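Local coordinates for betaine aldehyde dehydrogenase (Staphylococcus aureus subsp. aureus COL, PDB 4QTO), which oxidises betaine aldehyde to glycine betaine, with NAD as the probable electron acceptor, at residues Ala79-Glu84 with Phe225-Ile230; Glu169-Val174 with Val250-Phe255; Ile287-Ala292 with Gly444-Lys449; Arg318-Asn323 with Thr421-Glu426. All coordinates share one frame; numbering follows the deposited sequence. Where two conformers were deposited one is given.

From the N terminus, helix 69-85 is the first element used: contact 1 closes a loop of 140 residues by bringing it against the turn ahead of strand 230-232. Contact 2 opens inside that loop, on strand 162-177, and closes beyond it on strand 252-256, so the two cross; their centres lie about 13 Å apart and the Arg80-Asp251 salt bridge joins them. Contact 3 then starts a second region, pairing strand 285-288 with 443-447, and contact 4 (318-323 with 421-426) falls wholly within its span. These two share a seven-stranded sheet, where strands 285-288 and 318-322 are neighbours. The centres of contacts 3 and 4 lie about 40 Å or more from those of contacts 1 and 2.

Contact 1: Ala79-Glu84 with Phe225-Ile230; sequences ARRAFE and FPKGTI
Helix 69-85 runs past a type II beta turn, Pro226 to Thr229, and comes closest where the CA atoms of Ala79 and Gly228 stand 4.8 Å apart. The turn leads into strand 230-232 of the sheet that, in this family, belongs to the Rossmann-like coenzyme domain. No hydrogen bond joins the two segments; helix and turn meet through van der Waals and CH...O contacts. Ala79 CA donates a CH...O contact to Gly228 O at 3.2 Å, with 153° at the hydrogen. The methyl of Ala82 points at the turn and presses on its peptide groups, CB lying 3.3 Å from Lys227 O. The positive phi of Gly228 (93°) suits glycine, whose bare CA lets that methyl come close. The bend of Arg81 at chi3 (68°) brings NH2 to 3.5 Å from Lys227 O, with Lys227 CG next, while Asp38 meets the guanidinium charge. NZ of the extended Lys227 lies 5.2 Å from Arg81 NH2, a nearness of like charges that Asp38 probably eases. Within the turn, Thr229 donates through both N and OG1 to Pro226 O, from one face of its plane. A water bridges the segments, donating to Thr229 OG1 at 2.9 Å and, weakly, to Ala82 O.

Contact 2: Glu169-Val174 with Val250-Phe255; sequences EPVGVV and VDLVSF
The two segments meet in parallel, Val174 bridging Leu252 with their CA atoms 4.8 Å apart, where strand 162-177 resumes after Val171 and Gly172. Val173 O accepts a bond from Asp251 N at 2.8 Å, in the carbonyl plane, and a weak one from Leu252 N. The side chain of Asp251 completes this link: CG stands anti to the carbonyl carbon (chi1 -63°), putting OD2 3.0 Å from Val173 N, whose N-H meets the anti lone pair of OD2 with an N-H...O angle of 164°. Asp251 therefore grips both polar backbone atoms of Val173. OD2 also lies 3.3 Å from Gly172 CA, an approach possible because Gly172 has no side chain; its phi of 136° likewise calls for glycine. On the Val174 face, Val174 and Leu252 lie side by side and point the same way, Val174 CG1 lying 3.7 Å from Leu252 CD2 in one of two Val174 conformers. Val171 CG1 touches Leu252 CB more loosely at 4.2 Å. Arg80 on helix 69-85 forms a salt bridge with the same OD2, and packs with Ala79 on Val173. In this probable Rossmann-like domain, strand 200-204 flanks Val174, strand 275-279 flanks Leu252, and helix 259-269 covers Val253.

Contact 3: Ile287-Ala292 with Gly444-Lys449; sequences IIFDDA and GAVFSK
Phe289 presses the edge of its ring against Val446, CE2 lying 3.7 Å from CG1, with the methyl close to the ring plane. The side chains cross obliquely. Phe289 CG is anti to its own carbonyl carbon (chi1 -76°), which sets the ring edge-on to Val446 CG1 and Phe447 O. Val446 CG1, anti to the backbone N at chi1 -174°, is the bump that meets this edge, while its other methyl, CG2, only grazes Ile287 CD1 at 4.5 Å. Helix 451-460 covers both Phe289 and Val446 through Val457. Beneath these side chains runs a parallel pairing in the seven-stranded sheet of what is, by family resemblance, the catalytic domain: Ile287 lies beside Val446 and Ile288 beside Phe447. Ile287 N bonds to Ala445 O, Phe447 N to Ile287 O at 2.8 Å, and Phe289 N to Phe447 O at 3.1 Å. Past the strand end, the type I turn from Phe289 to Ala292 folds the chain back over Ser448. The small Ala292 fits against Phe447, CB to CB 3.9 Å, on the side of helix 294-306, whose Leu296 and Gln300 pack on the Phe447 ring. Ser448 OG donates to Asp291 OD1 at 2.7 Å, arriving 44° above the carboxylate plane; OD2 of the same carboxylate is paired with Lys453. One residue on, Lys449 N bonds to the backbone oxygen Asp291 O at 2.9 Å.

Contact 4: Arg318-Asn323 with Thr421-Glu426; sequences RILVQN and TVEGFE
Arg318 and Glu423 form a paired salt bridge across two parallel strands whose axes approach to 4.5 Å at 33° to each other. The register runs from Arg318-Thr421 to Gln322-Phe425, and five backbone bonds, from Ile319 N to Thr421 O through Asn323 N to Phe425 O, hold a parallel pair in the mixed sheet of the probable catalytic domain. In the salt bridge, Arg318 extends from CG to NE and offers its side: NE reaches Glu423 OE2 at 2.7 Å and NH2 reaches OE1 at 3.0 Å, each on a syn lone pair, the two planes only 8° apart. A water also joins OE2 to Ile319 O and Thr421 OG1. Among apolar contacts, Val321 CG1 meets Val422 CG1 at 3.7 Å, and Leu320 CD2 lies alongside the Glu423 stem. The Phe425 ring, set by chi1 66° between backbone N and carbonyl carbon, turns one face to Gln322 in a CH-pi contact, CA 3.8 Å from the centroid. Amides close the far end: Gln322 NE2 donates to Glu426 O, while its OE1 receives Asp290 N, and Asn323 ND2 reaches Glu426 OE1 at 3.0 Å in a nearly straight bond. Thr406 and Asp437 take further guanidinium hydrogens, so the buried arginine charge is probably well compensated, and the coplanar two-point grip restricts rotation of the Glu423 carboxylate.

Contact 1: Ala79-Glu84 with Phe225-Ile230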
loop_
_atom_site.group_PDB
_atom_site.type_symbol
_atom_site.label_atom_id
_atom_site.label_comp_id
_atom_site.label_asym_id
_atom_site.label_seq_id
_atom_site.Cartn_x
_atom_site.Cartn_y
_atom_site.Cartn_z
ATOM N N ALA A 79 32.542 -1.644 -5.114
ATOM C CA ALA A 79 31.078 -1.610 -5.003
ATOM C C ALA A 79 30.566 -0.213 -5.355
ATOM O O ALA A 79 29.553 -0.035 -6.055
ATOM C CB ALA A 79 30.667 -2.029 -3.604
ATOM N N ARG A 80 31.242 0.821 -4.830
ATOM C CA ARG A 80 30.874 2.182 -5.130
ATOM C C ARG A 80 31.009 2.477 -6.614
ATOM O O ARG A 80 30.115 3.076 -7.224
ATOM C CB ARG A 80 31.709 3.180 -4.285
ATOM C CG ARG A 80 31.584 4.653 -4.687
ATOM C CD ARG A 80 30.160 5.187 -4.648
ATOM N NE ARG A 80 29.628 5.116 -3.287
ATOM C CZ ARG A 80 28.337 5.144 -2.976
ATOM N NH1 ARG A 80 27.410 5.249 -3.909
ATOM N NH2 ARG A 80 27.979 5.060 -1.708
ATOM N N ARG A 81 32.144 2.113 -7.204
ATOM C CA ARG A 81 32.352 2.348 -8.634
ATOM C C ARG A 81 31.249 1.683 -9.475
ATOM O O ARG A 81 30.680 2.301 -10.393
ATOM C CB ARG A 81 33.727 1.818 -9.061
ATOM C CG ARG A 81 34.114 2.260 -10.462
ATOM C CD ARG A 81 35.200 1.380 -11.064
ATOM N NE ARG A 81 34.673 0.036 -11.331
ATOM C CZ ARG A 81 35.104 -1.090 -10.760
ATOM N NH1 ARG A 81 36.143 -1.083 -9.928
ATOM N NH2 ARG A 81 34.531 -2.246 -11.093
ATOM N N ALA A 82 30.949 0.442 -9.134
ATOM C CA ALA A 82 29.907 -0.311 -9.797
ATOM C C ALA A 82 28.539 0.378 -9.638
ATOM O O ALA A 82 27.774 0.499 -10.613
ATOM C CB ALA A 82 29.862 -1.728 -9.296
ATOM N N PHE A 83 28.235 0.831 -8.423
ATOM C CA PHE A 83 26.969 1.507 -8.178
ATOM C C PHE A 83 26.856 2.765 -9.065
ATOM O O PHE A 83 25.828 2.966 -9.733
ATOM C CB PHE A 83 26.801 1.878 -6.697
ATOM C CG PHE A 83 25.443 2.398 -6.401
ATOM C CD1 PHE A 83 24.389 1.504 -6.234
ATOM C CD2 PHE A 83 25.185 3.741 -6.351
ATOM C CE1 PHE A 83 23.104 1.953 -6.060
ATOM C CE2 PHE A 83 23.883 4.189 -6.150
ATOM C CZ PHE A 83 22.861 3.303 -6.004
ATOM N N GLU A 84 27.923 3.560 -9.125
ATOM C CA GLU A 84 27.905 4.812 -9.904
ATOM C C GLU A 84 27.850 4.554 -11.402
ATOM O O GLU A 84 27.337 5.399 -12.129
ATOM C CB GLU A 84 29.099 5.688 -9.567
ATOM C CG GLU A 84 29.159 6.045 -8.079
ATOM C CD GLU A 84 27.905 6.742 -7.574
ATOM O OE1 GLU A 84 27.285 7.488 -8.344
ATOM O OE2 GLU A 84 27.539 6.606 -6.406
ATOM N N PHE A 225 26.720 -10.869 -12.795
ATOM C CA PHE A 225 26.443 -9.517 -12.313
ATOM C C PHE A 225 27.588 -8.603 -12.704
ATOM O O PHE A 225 28.729 -9.067 -12.816
ATOM C CB PHE A 225 26.234 -9.499 -10.789
ATOM C CG PHE A 225 25.050 -10.306 -10.357
ATOM C CD1 PHE A 225 23.782 -9.741 -10.357
ATOM C CD2 PHE A 225 25.164 -11.663 -10.038
ATOM C CE1 PHE A 225 22.682 -10.504 -10.040
ATOM C CE2 PHE A 225 24.065 -12.432 -9.720
ATOM C CZ PHE A 225 22.797 -11.854 -9.729
ATOM N N PRO A 226 27.309 -7.297 -12.859
ATOM C CA PRO A 226 28.383 -6.399 -13.270
ATOM C C PRO A 226 29.524 -6.379 -12.257
ATOM O O PRO A 226 29.321 -6.555 -11.058
ATOM C CB PRO A 226 27.685 -5.039 -13.376
ATOM C CG PRO A 226 26.251 -5.385 -13.651
ATOM C CD PRO A 226 26.009 -6.613 -12.821
ATOM N N LYS A 227 30.740 -6.217 -12.758
ATOM C CA LYS A 227 31.927 -6.209 -11.953
ATOM C C LYS A 227 31.811 -5.194 -10.811
ATOM O O LYS A 227 31.512 -4.031 -11.057
ATOM C CB LYS A 227 33.076 -5.851 -12.891
ATOM C CG LYS A 227 34.429 -5.933 -12.317
ATOM C CD LYS A 227 35.449 -5.545 -13.385
ATOM C CE LYS A 227 36.850 -5.597 -12.807
ATOM N NZ LYS A 227 37.863 -5.142 -13.796
ATOM N N GLY A 228 32.031 -5.647 -9.583
ATOM C CA GLY A 228 31.937 -4.821 -8.399
ATOM C C GLY A 228 30.585 -4.836 -7.704
ATOM O O GLY A 228 30.466 -4.383 -6.575
ATOM N N THR A 229 29.545 -5.365 -8.369
ATOM C CA THR A 229 28.202 -5.406 -7.767
ATOM C C THR A 229 28.139 -6.311 -6.531
ATOM O O THR A 229 27.427 -6.009 -5.567
ATOM C CB THR A 229 27.160 -5.926 -8.788
ATOM O OG1 THR A 229 27.147 -5.038 -9.906
ATOM C CG2 THR A 229 25.749 -5.936 -8.204
ATOM N N ILE A 230 28.868 -7.426 -6.590
ATOM C CA ILE A 230 28.950 -8.360 -5.469
ATOM C C ILE A 230 30.413 -8.570 -5.099
ATOM O O ILE A 230 31.288 -8.673 -5.969
ATOM C CB ILE A 230 28.243 -9.706 -5.740
ATOM C CG1 ILE A 230 28.872 -10.470 -6.910
ATOM C CG2 ILE A 230 26.766 -9.464 -5.971
ATOM C CD1 ILE A 230 28.273 -11.848 -7.136
HETATM O O HOH W 1 27.027 -2.513 -11.292
#

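Contact 2: Glu169-Val174 with Val250-Phe255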
loop_
_atom_site.group_PDB
_atom_site.type_symbol
_atom_site.label_atom_id
_atom_site.label_comp_id
_atom_site.label_asym_id
_atom_site.label_seq_id
_atom_site.Cartn_x
_atom_site.Cartn_y
_atom_site.Cartn_z
ATOM N N GLU A 169 14.800 4.453 -4.749
ATOM C CA GLU A 169 16.065 4.090 -5.355
ATOM C C GLU A 169 16.789 3.070 -4.482
ATOM O O GLU A 169 16.544 3.012 -3.294
ATOM C CB GLU A 169 16.976 5.324 -5.443
ATOM C CG GLU A 169 16.388 6.487 -6.240
ATOM C CD GLU A 169 17.309 7.680 -6.373
ATOM O OE1 GLU A 169 18.376 7.750 -5.707
ATOM O OE2 GLU A 169 16.979 8.538 -7.224
ATOM N N PRO A 170 17.729 2.336 -5.065
ATOM C CA PRO A 170 18.568 1.484 -4.187
ATOM C C PRO A 170 19.302 2.395 -3.189
ATOM O O PRO A 170 19.793 3.473 -3.551
ATOM C CB PRO A 170 19.544 0.809 -5.142
ATOM C CG PRO A 170 19.429 1.557 -6.428
ATOM C CD PRO A 170 18.089 2.190 -6.491
ATOM N N VAL A 171 19.462 1.910 -1.970
ATOM C CA VAL A 171 20.114 2.706 -0.900
ATOM C C VAL A 171 21.550 3.063 -1.277
ATOM O O VAL A 171 22.043 4.136 -0.919
ATOM C CB VAL A 171 19.954 2.018 0.479
ATOM C CG1 VAL A 171 20.768 0.745 0.570
ATOM C CG2 VAL A 171 20.298 2.972 1.618
ATOM N N GLY A 172 22.241 2.160 -1.979
ATOM C CA GLY A 172 23.567 2.401 -2.486
ATOM C C GLY A 172 24.466 1.212 -2.249
ATOM O O GLY A 172 24.165 0.104 -2.672
ATOM N N VAL A 173 25.584 1.476 -1.601
ATOM C CA VAL A 173 26.570 0.476 -1.273
ATOM C C VAL A 173 26.240 -0.073 0.112
ATOM O O VAL A 173 26.097 0.703 1.080
ATOM C CB VAL A 173 27.969 1.104 -1.272
ATOM C CG1 VAL A 173 29.002 0.143 -0.690
ATOM C CG2 VAL A 173 28.375 1.538 -2.661
ATOM N N VAL A 174 26.154 -1.400 0.226
ATOM C CA VAL A 174 25.806 -2.016 1.489
ATOM C C VAL A 174 26.866 -3.012 1.936
ATOM O O VAL A 174 27.391 -3.766 1.104
ATOM C CB VAL A 174 24.477 -2.792 1.396
ATOM C CG1 VAL A 174 24.084 -3.325 2.775
ATOM C CG2 VAL A 174 23.381 -1.907 0.813
ATOM N N VAL A 250 30.007 3.692 2.373
ATOM C CA VAL A 250 28.932 2.748 2.682
ATOM C C VAL A 250 27.649 3.509 3.047
ATOM O O VAL A 250 27.709 4.469 3.815
ATOM C CB VAL A 250 29.335 1.825 3.837
ATOM C CG1 VAL A 250 28.196 0.896 4.241
ATOM C CG2 VAL A 250 30.551 0.999 3.448
ATOM N N ASP A 251 26.507 3.078 2.491
ATOM C CA ASP A 251 25.196 3.692 2.767
ATOM C C ASP A 251 24.349 2.925 3.800
ATOM O O ASP A 251 23.476 3.505 4.428
ATOM C CB ASP A 251 24.424 3.852 1.465
ATOM C CG ASP A 251 25.129 4.785 0.496
ATOM O OD1 ASP A 251 25.328 5.993 0.821
ATOM O OD2 ASP A 251 25.566 4.286 -0.581
ATOM N N LEU A 252 24.611 1.618 3.953
ATOM C CA LEU A 252 23.909 0.783 4.931
ATOM C C LEU A 252 24.856 -0.303 5.404
ATOM O O LEU A 252 25.506 -0.963 4.583
ATOM C CB LEU A 252 22.686 0.098 4.298
ATOM C CG LEU A 252 21.973 -0.994 5.121
ATOM C CD1 LEU A 252 21.259 -0.414 6.316
ATOM C CD2 LEU A 252 21.015 -1.782 4.246
ATOM N N VAL A 253 24.913 -0.479 6.718
ATOM C CA VAL A 253 25.647 -1.585 7.342
ATOM C C VAL A 253 24.567 -2.514 7.912
ATOM O O VAL A 253 23.737 -2.090 8.730
ATOM C CB VAL A 253 26.539 -1.107 8.496
ATOM C CG1 VAL A 253 27.245 -2.317 9.130
ATOM C CG2 VAL A 253 27.511 -0.080 8.002
ATOM N N SER A 254 24.544 -3.766 7.463
ATOM C CA SER A 254 23.579 -4.771 7.911
ATOM C C SER A 254 24.356 -5.882 8.643
ATOM O O SER A 254 25.104 -6.604 7.998
ATOM C CB SER A 254 22.777 -5.349 6.755
ATOM O OG SER A 254 21.845 -6.309 7.239
ATOM N N PHE A 255 24.128 -6.030 9.937
ATOM C CA PHE A 255 24.891 -6.975 10.776
ATOM C C PHE A 255 23.959 -7.877 11.560
ATOM O O PHE A 255 22.984 -7.406 12.138
ATOM C CB PHE A 255 25.762 -6.190 11.739
ATOM C CG PHE A 255 26.396 -7.025 12.810
ATOM C CD1 PHE A 255 27.603 -7.675 12.590
ATOM C CD2 PHE A 255 25.775 -7.181 14.038
ATOM C CE1 PHE A 255 28.169 -8.449 13.577
ATOM C CE2 PHE A 255 26.357 -7.938 15.034
ATOM C CZ PHE A 255 27.551 -8.577 14.800
#

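Contact 3: Ile287-Ala292 with Gly444-Lys449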
loop_
_atom_site.group_PDB
_atom_site.type_symbol
_atom_site.label_atom_id
_atom_site.label_comp_id
_atom_site.label_asym_id
_atom_site.label_seq_id
_atom_site.Cartn_x
_atom_site.Cartn_y
_atom_site.Cartn_z
ATOM N N ILE A 287 5.679 -19.305 26.445
ATOM C CA ILE A 287 4.685 -19.187 27.493
ATOM C C ILE A 287 3.648 -20.312 27.368
ATOM O O ILE A 287 2.935 -20.400 26.364
ATOM C CB ILE A 287 3.974 -17.824 27.390
ATOM C CG1 ILE A 287 4.992 -16.684 27.501
ATOM C CG2 ILE A 287 2.900 -17.681 28.438
ATOM C CD1 ILE A 287 4.431 -15.323 27.178
ATOM N N ILE A 288 3.549 -21.120 28.410
ATOM C CA ILE A 288 2.678 -22.293 28.408
ATOM C C ILE A 288 1.625 -22.189 29.500
ATOM O O ILE A 288 1.935 -22.215 30.696
ATOM C CB ILE A 288 3.532 -23.549 28.574
ATOM C CG1 ILE A 288 4.637 -23.625 27.499
ATOM C CG2 ILE A 288 2.659 -24.795 28.585
ATOM C CD1 ILE A 288 5.649 -24.706 27.768
ATOM N N PHE A 289 0.379 -22.031 29.090
ATOM C CA PHE A 289 -0.749 -21.967 30.023
ATOM C C PHE A 289 -1.245 -23.341 30.418
ATOM O O PHE A 289 -0.993 -24.338 29.717
ATOM C CB PHE A 289 -1.883 -21.171 29.405
ATOM C CG PHE A 289 -1.658 -19.684 29.420
ATOM C CD1 PHE A 289 -2.039 -18.944 30.530
ATOM C CD2 PHE A 289 -1.049 -19.037 28.372
ATOM C CE1 PHE A 289 -1.827 -17.585 30.580
ATOM C CE2 PHE A 289 -0.843 -17.664 28.404
ATOM C CZ PHE A 289 -1.241 -16.932 29.527
ATOM N N ASP A 290 -1.998 -23.402 31.526
ATOM C CA ASP A 290 -2.521 -24.682 32.006
ATOM C C ASP A 290 -3.578 -25.285 31.084
ATOM O O ASP A 290 -3.916 -26.448 31.241
ATOM C CB ASP A 290 -2.899 -24.657 33.499
ATOM C CG ASP A 290 -4.058 -23.797 33.842
ATOM O OD1 ASP A 290 -4.887 -23.474 32.951
ATOM O OD2 ASP A 290 -4.171 -23.467 35.065
ATOM N N ASP A 291 -4.060 -24.512 30.102
ATOM C CA ASP A 291 -4.978 -25.010 29.115
ATOM C C ASP A 291 -4.366 -25.199 27.725
ATOM O O ASP A 291 -5.089 -25.308 26.731
ATOM C CB ASP A 291 -6.261 -24.177 29.051
ATOM C CG ASP A 291 -6.027 -22.743 28.643
ATOM O OD1 ASP A 291 -4.862 -22.334 28.466
ATOM O OD2 ASP A 291 -7.048 -22.008 28.490
ATOM N N ALA A 292 -3.045 -25.239 27.669
ATOM C CA ALA A 292 -2.358 -25.636 26.474
ATOM C C ALA A 292 -2.596 -27.122 26.217
ATOM O O ALA A 292 -2.905 -27.896 27.155
ATOM C CB ALA A 292 -0.885 -25.439 26.648
ATOM N N GLY A 444 8.766 -15.031 20.337
ATOM C CA GLY A 444 8.259 -15.802 21.468
ATOM C C GLY A 444 6.989 -16.516 21.093
ATOM O O GLY A 444 6.439 -16.288 20.032
ATOM N N ALA A 445 6.519 -17.370 22.006
ATOM C CA ALA A 445 5.313 -18.153 21.738
ATOM C C ALA A 445 4.362 -18.146 22.917
ATOM O O ALA A 445 4.765 -17.966 24.082
ATOM C CB ALA A 445 5.683 -19.594 21.469
ATOM N N VAL A 446 3.093 -18.387 22.594
ATOM C CA VAL A 446 2.057 -18.571 23.585
ATOM C C VAL A 446 1.305 -19.841 23.240
ATOM O O VAL A 446 0.811 -19.996 22.110
ATOM C CB VAL A 446 1.024 -17.411 23.614
ATOM C CG1 VAL A 446 0.080 -17.654 24.793
ATOM C CG2 VAL A 446 1.721 -16.070 23.709
ATOM N N PHE A 447 1.243 -20.777 24.195
ATOM C CA PHE A 447 0.521 -22.048 24.041
ATOM C C PHE A 447 -0.720 -22.039 24.934
ATOM O O PHE A 447 -0.611 -21.916 26.188
ATOM C CB PHE A 447 1.414 -23.246 24.367
ATOM C CG PHE A 447 2.389 -23.558 23.289
ATOM C CD1 PHE A 447 3.590 -22.876 23.186
ATOM C CD2 PHE A 447 2.079 -24.487 22.311
ATOM C CE1 PHE A 447 4.467 -23.126 22.134
ATOM C CE2 PHE A 447 2.944 -24.723 21.250
ATOM C CZ PHE A 447 4.135 -24.052 21.152
ATOM N N SER A 448 -1.878 -22.162 24.299
ATOM C CA SER A 448 -3.154 -22.262 24.981
ATOM C C SER A 448 -4.231 -22.673 23.996
ATOM O O SER A 448 -4.204 -22.181 22.873
ATOM C CB SER A 448 -3.570 -20.891 25.531
ATOM O OG SER A 448 -4.869 -20.959 26.128
ATOM N N LYS A 449 -5.160 -23.538 24.399
ATOM C CA LYS A 449 -6.273 -23.885 23.527
ATOM C C LYS A 449 -7.271 -22.733 23.463
ATOM O O LYS A 449 -8.131 -22.735 22.587
ATOM C CB LYS A 449 -6.967 -25.173 23.984
ATOM C CG LYS A 449 -6.103 -26.390 23.751
ATOM C CD LYS A 449 -6.637 -27.723 24.257
ATOM C CE LYS A 449 -6.521 -27.859 25.774
ATOM N NZ LYS A 449 -6.838 -29.240 26.250
#

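Contact 4: Arg318-Asn323 with Thr421-Glu426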
loop_
_atom_site.group_PDB
_atom_site.type_symbol
_atom_site.label_atom_id
_atom_site.label_comp_id
_atom_site.label_asym_id
_atom_site.label_seq_id
_atom_site.Cartn_x
_atom_site.Cartn_y
_atom_site.Cartn_z
ATOM N N ARG A 318 13.696 -19.294 27.329
ATOM C CA ARG A 318 13.051 -18.851 28.545
ATOM C C ARG A 318 11.635 -19.406 28.625
ATOM O O ARG A 318 10.691 -18.808 28.102
ATOM C CB ARG A 318 13.047 -17.341 28.659
ATOM C CG ARG A 318 12.545 -16.850 29.994
ATOM C CD ARG A 318 12.510 -15.344 30.091
ATOM N NE ARG A 318 12.151 -14.955 31.448
ATOM C CZ ARG A 318 12.166 -13.698 31.877
ATOM N NH1 ARG A 318 12.481 -12.721 31.044
ATOM N NH2 ARG A 318 11.868 -13.418 33.141
ATOM N N ILE A 319 11.491 -20.543 29.295
ATOM C CA ILE A 319 10.163 -21.158 29.390
ATOM C C ILE A 319 9.443 -20.556 30.587
ATOM O O ILE A 319 9.998 -20.463 31.698
ATOM C CB ILE A 319 10.221 -22.674 29.501
ATOM C CG1 ILE A 319 10.876 -23.281 28.245
ATOM C CG2 ILE A 319 8.815 -23.230 29.745
ATOM C CD1 ILE A 319 11.289 -24.711 28.363
ATOM N N LEU A 320 8.221 -20.098 30.359
ATOM C CA LEU A 320 7.348 -19.522 31.382
ATOM C C LEU A 320 6.127 -20.422 31.411
ATOM O O LEU A 320 5.382 -20.495 30.437
ATOM C CB LEU A 320 6.955 -18.096 31.055
ATOM C CG LEU A 320 8.072 -17.087 31.097
ATOM C CD1 LEU A 320 7.761 -15.781 30.419
ATOM C CD2 LEU A 320 8.410 -16.837 32.537
ATOM N N VAL A 321 5.933 -21.152 32.515
ATOM C CA VAL A 321 4.857 -22.156 32.591
ATOM C C VAL A 321 3.937 -21.842 33.766
ATOM O O VAL A 321 4.375 -21.430 34.860
ATOM C CB VAL A 321 5.430 -23.597 32.676
ATOM C CG1 VAL A 321 6.296 -23.786 33.902
ATOM C CG2 VAL A 321 4.309 -24.629 32.644
ATOM N N GLN A 322 2.648 -21.991 33.556
ATOM C CA GLN A 322 1.698 -21.656 34.598
ATOM C C GLN A 322 1.956 -22.503 35.858
ATOM O O GLN A 322 2.174 -23.699 35.744
ATOM C CB GLN A 322 0.253 -21.744 34.063
ATOM C CG GLN A 322 -0.725 -21.041 34.965
ATOM C CD GLN A 322 -1.976 -20.592 34.225
ATOM O OE1 GLN A 322 -2.370 -21.137 33.185
ATOM N NE2 GLN A 322 -2.578 -19.522 34.726
ATOM N N ASN A 323 1.925 -21.853 37.035
ATOM C CA ASN A 323 2.243 -22.534 38.278
ATOM C C ASN A 323 1.489 -23.823 38.485
ATOM O O ASN A 323 2.046 -24.811 39.015
ATOM C CB ASN A 323 2.029 -21.613 39.487
ATOM C CG ASN A 323 3.096 -20.540 39.599
ATOM O OD1 ASN A 323 4.266 -20.762 39.251
ATOM N ND2 ASN A 323 2.710 -19.379 40.114
ATOM N N THR A 421 15.720 -22.300 30.683
ATOM C CA THR A 421 15.356 -22.035 32.076
ATOM C C THR A 421 13.840 -22.191 32.157
ATOM O O THR A 421 13.146 -22.013 31.141
ATOM C CB THR A 421 15.720 -20.604 32.553
ATOM O OG1 THR A 421 15.178 -19.622 31.647
ATOM C CG2 THR A 421 17.210 -20.432 32.639
ATOM N N VAL A 422 13.332 -22.498 33.336
ATOM C CA VAL A 422 11.908 -22.645 33.565
ATOM C C VAL A 422 11.502 -21.770 34.750
ATOM O O VAL A 422 12.041 -21.939 35.861
ATOM C CB VAL A 422 11.496 -24.118 33.849
ATOM C CG1 VAL A 422 9.979 -24.233 33.954
ATOM C CG2 VAL A 422 11.986 -25.049 32.728
ATOM N N GLU A 423 10.537 -20.887 34.531
ATOM C CA GLU A 423 9.985 -20.021 35.564
ATOM C C GLU A 423 8.500 -20.245 35.595
ATOM O O GLU A 423 7.889 -20.485 34.540
ATOM C CB GLU A 423 10.177 -18.537 35.232
ATOM C CG GLU A 423 11.593 -18.005 35.387
ATOM C CD GLU A 423 11.766 -16.724 34.590
ATOM O OE1 GLU A 423 11.566 -15.623 35.136
ATOM O OE2 GLU A 423 11.957 -16.850 33.360
ATOM N N GLY A 424 7.907 -20.107 36.770
ATOM C CA GLY A 424 6.464 -20.225 36.871
ATOM C C GLY A 424 5.779 -18.865 36.863
ATOM O O GLY A 424 6.399 -17.838 37.208
ATOM N N PHE A 425 4.506 -18.841 36.471
ATOM C CA PHE A 425 3.692 -17.625 36.554
ATOM C C PHE A 425 2.296 -18.000 37.048
ATOM O O PHE A 425 1.807 -19.104 36.784
ATOM C CB PHE A 425 3.605 -16.858 35.253
ATOM C CG PHE A 425 2.880 -17.574 34.148
ATOM C CD1 PHE A 425 1.490 -17.493 34.056
ATOM C CD2 PHE A 425 3.567 -18.313 33.199
ATOM C CE1 PHE A 425 0.813 -18.140 33.033
ATOM C CE2 PHE A 425 2.899 -18.942 32.169
ATOM C CZ PHE A 425 1.521 -18.854 32.088
ATOM N N GLU A 426 1.634 -17.084 37.740
ATOM C CA GLU A 426 0.328 -17.392 38.301
ATOM C C GLU A 426 -0.813 -17.044 37.351
ATOM O O GLU A 426 -1.747 -17.830 37.162
ATOM C CB GLU A 426 0.152 -16.649 39.625
ATOM C CG GLU A 426 -1.094 -16.999 40.393
ATOM C CD GLU A 426 -1.134 -18.460 40.857
ATOM O OE1 GLU A 426 -0.064 -19.087 41.079
ATOM O OE2 GLU A 426 -2.264 -18.949 41.022
HETATM O O HOH W 2 12.613 -19.287 32.312
#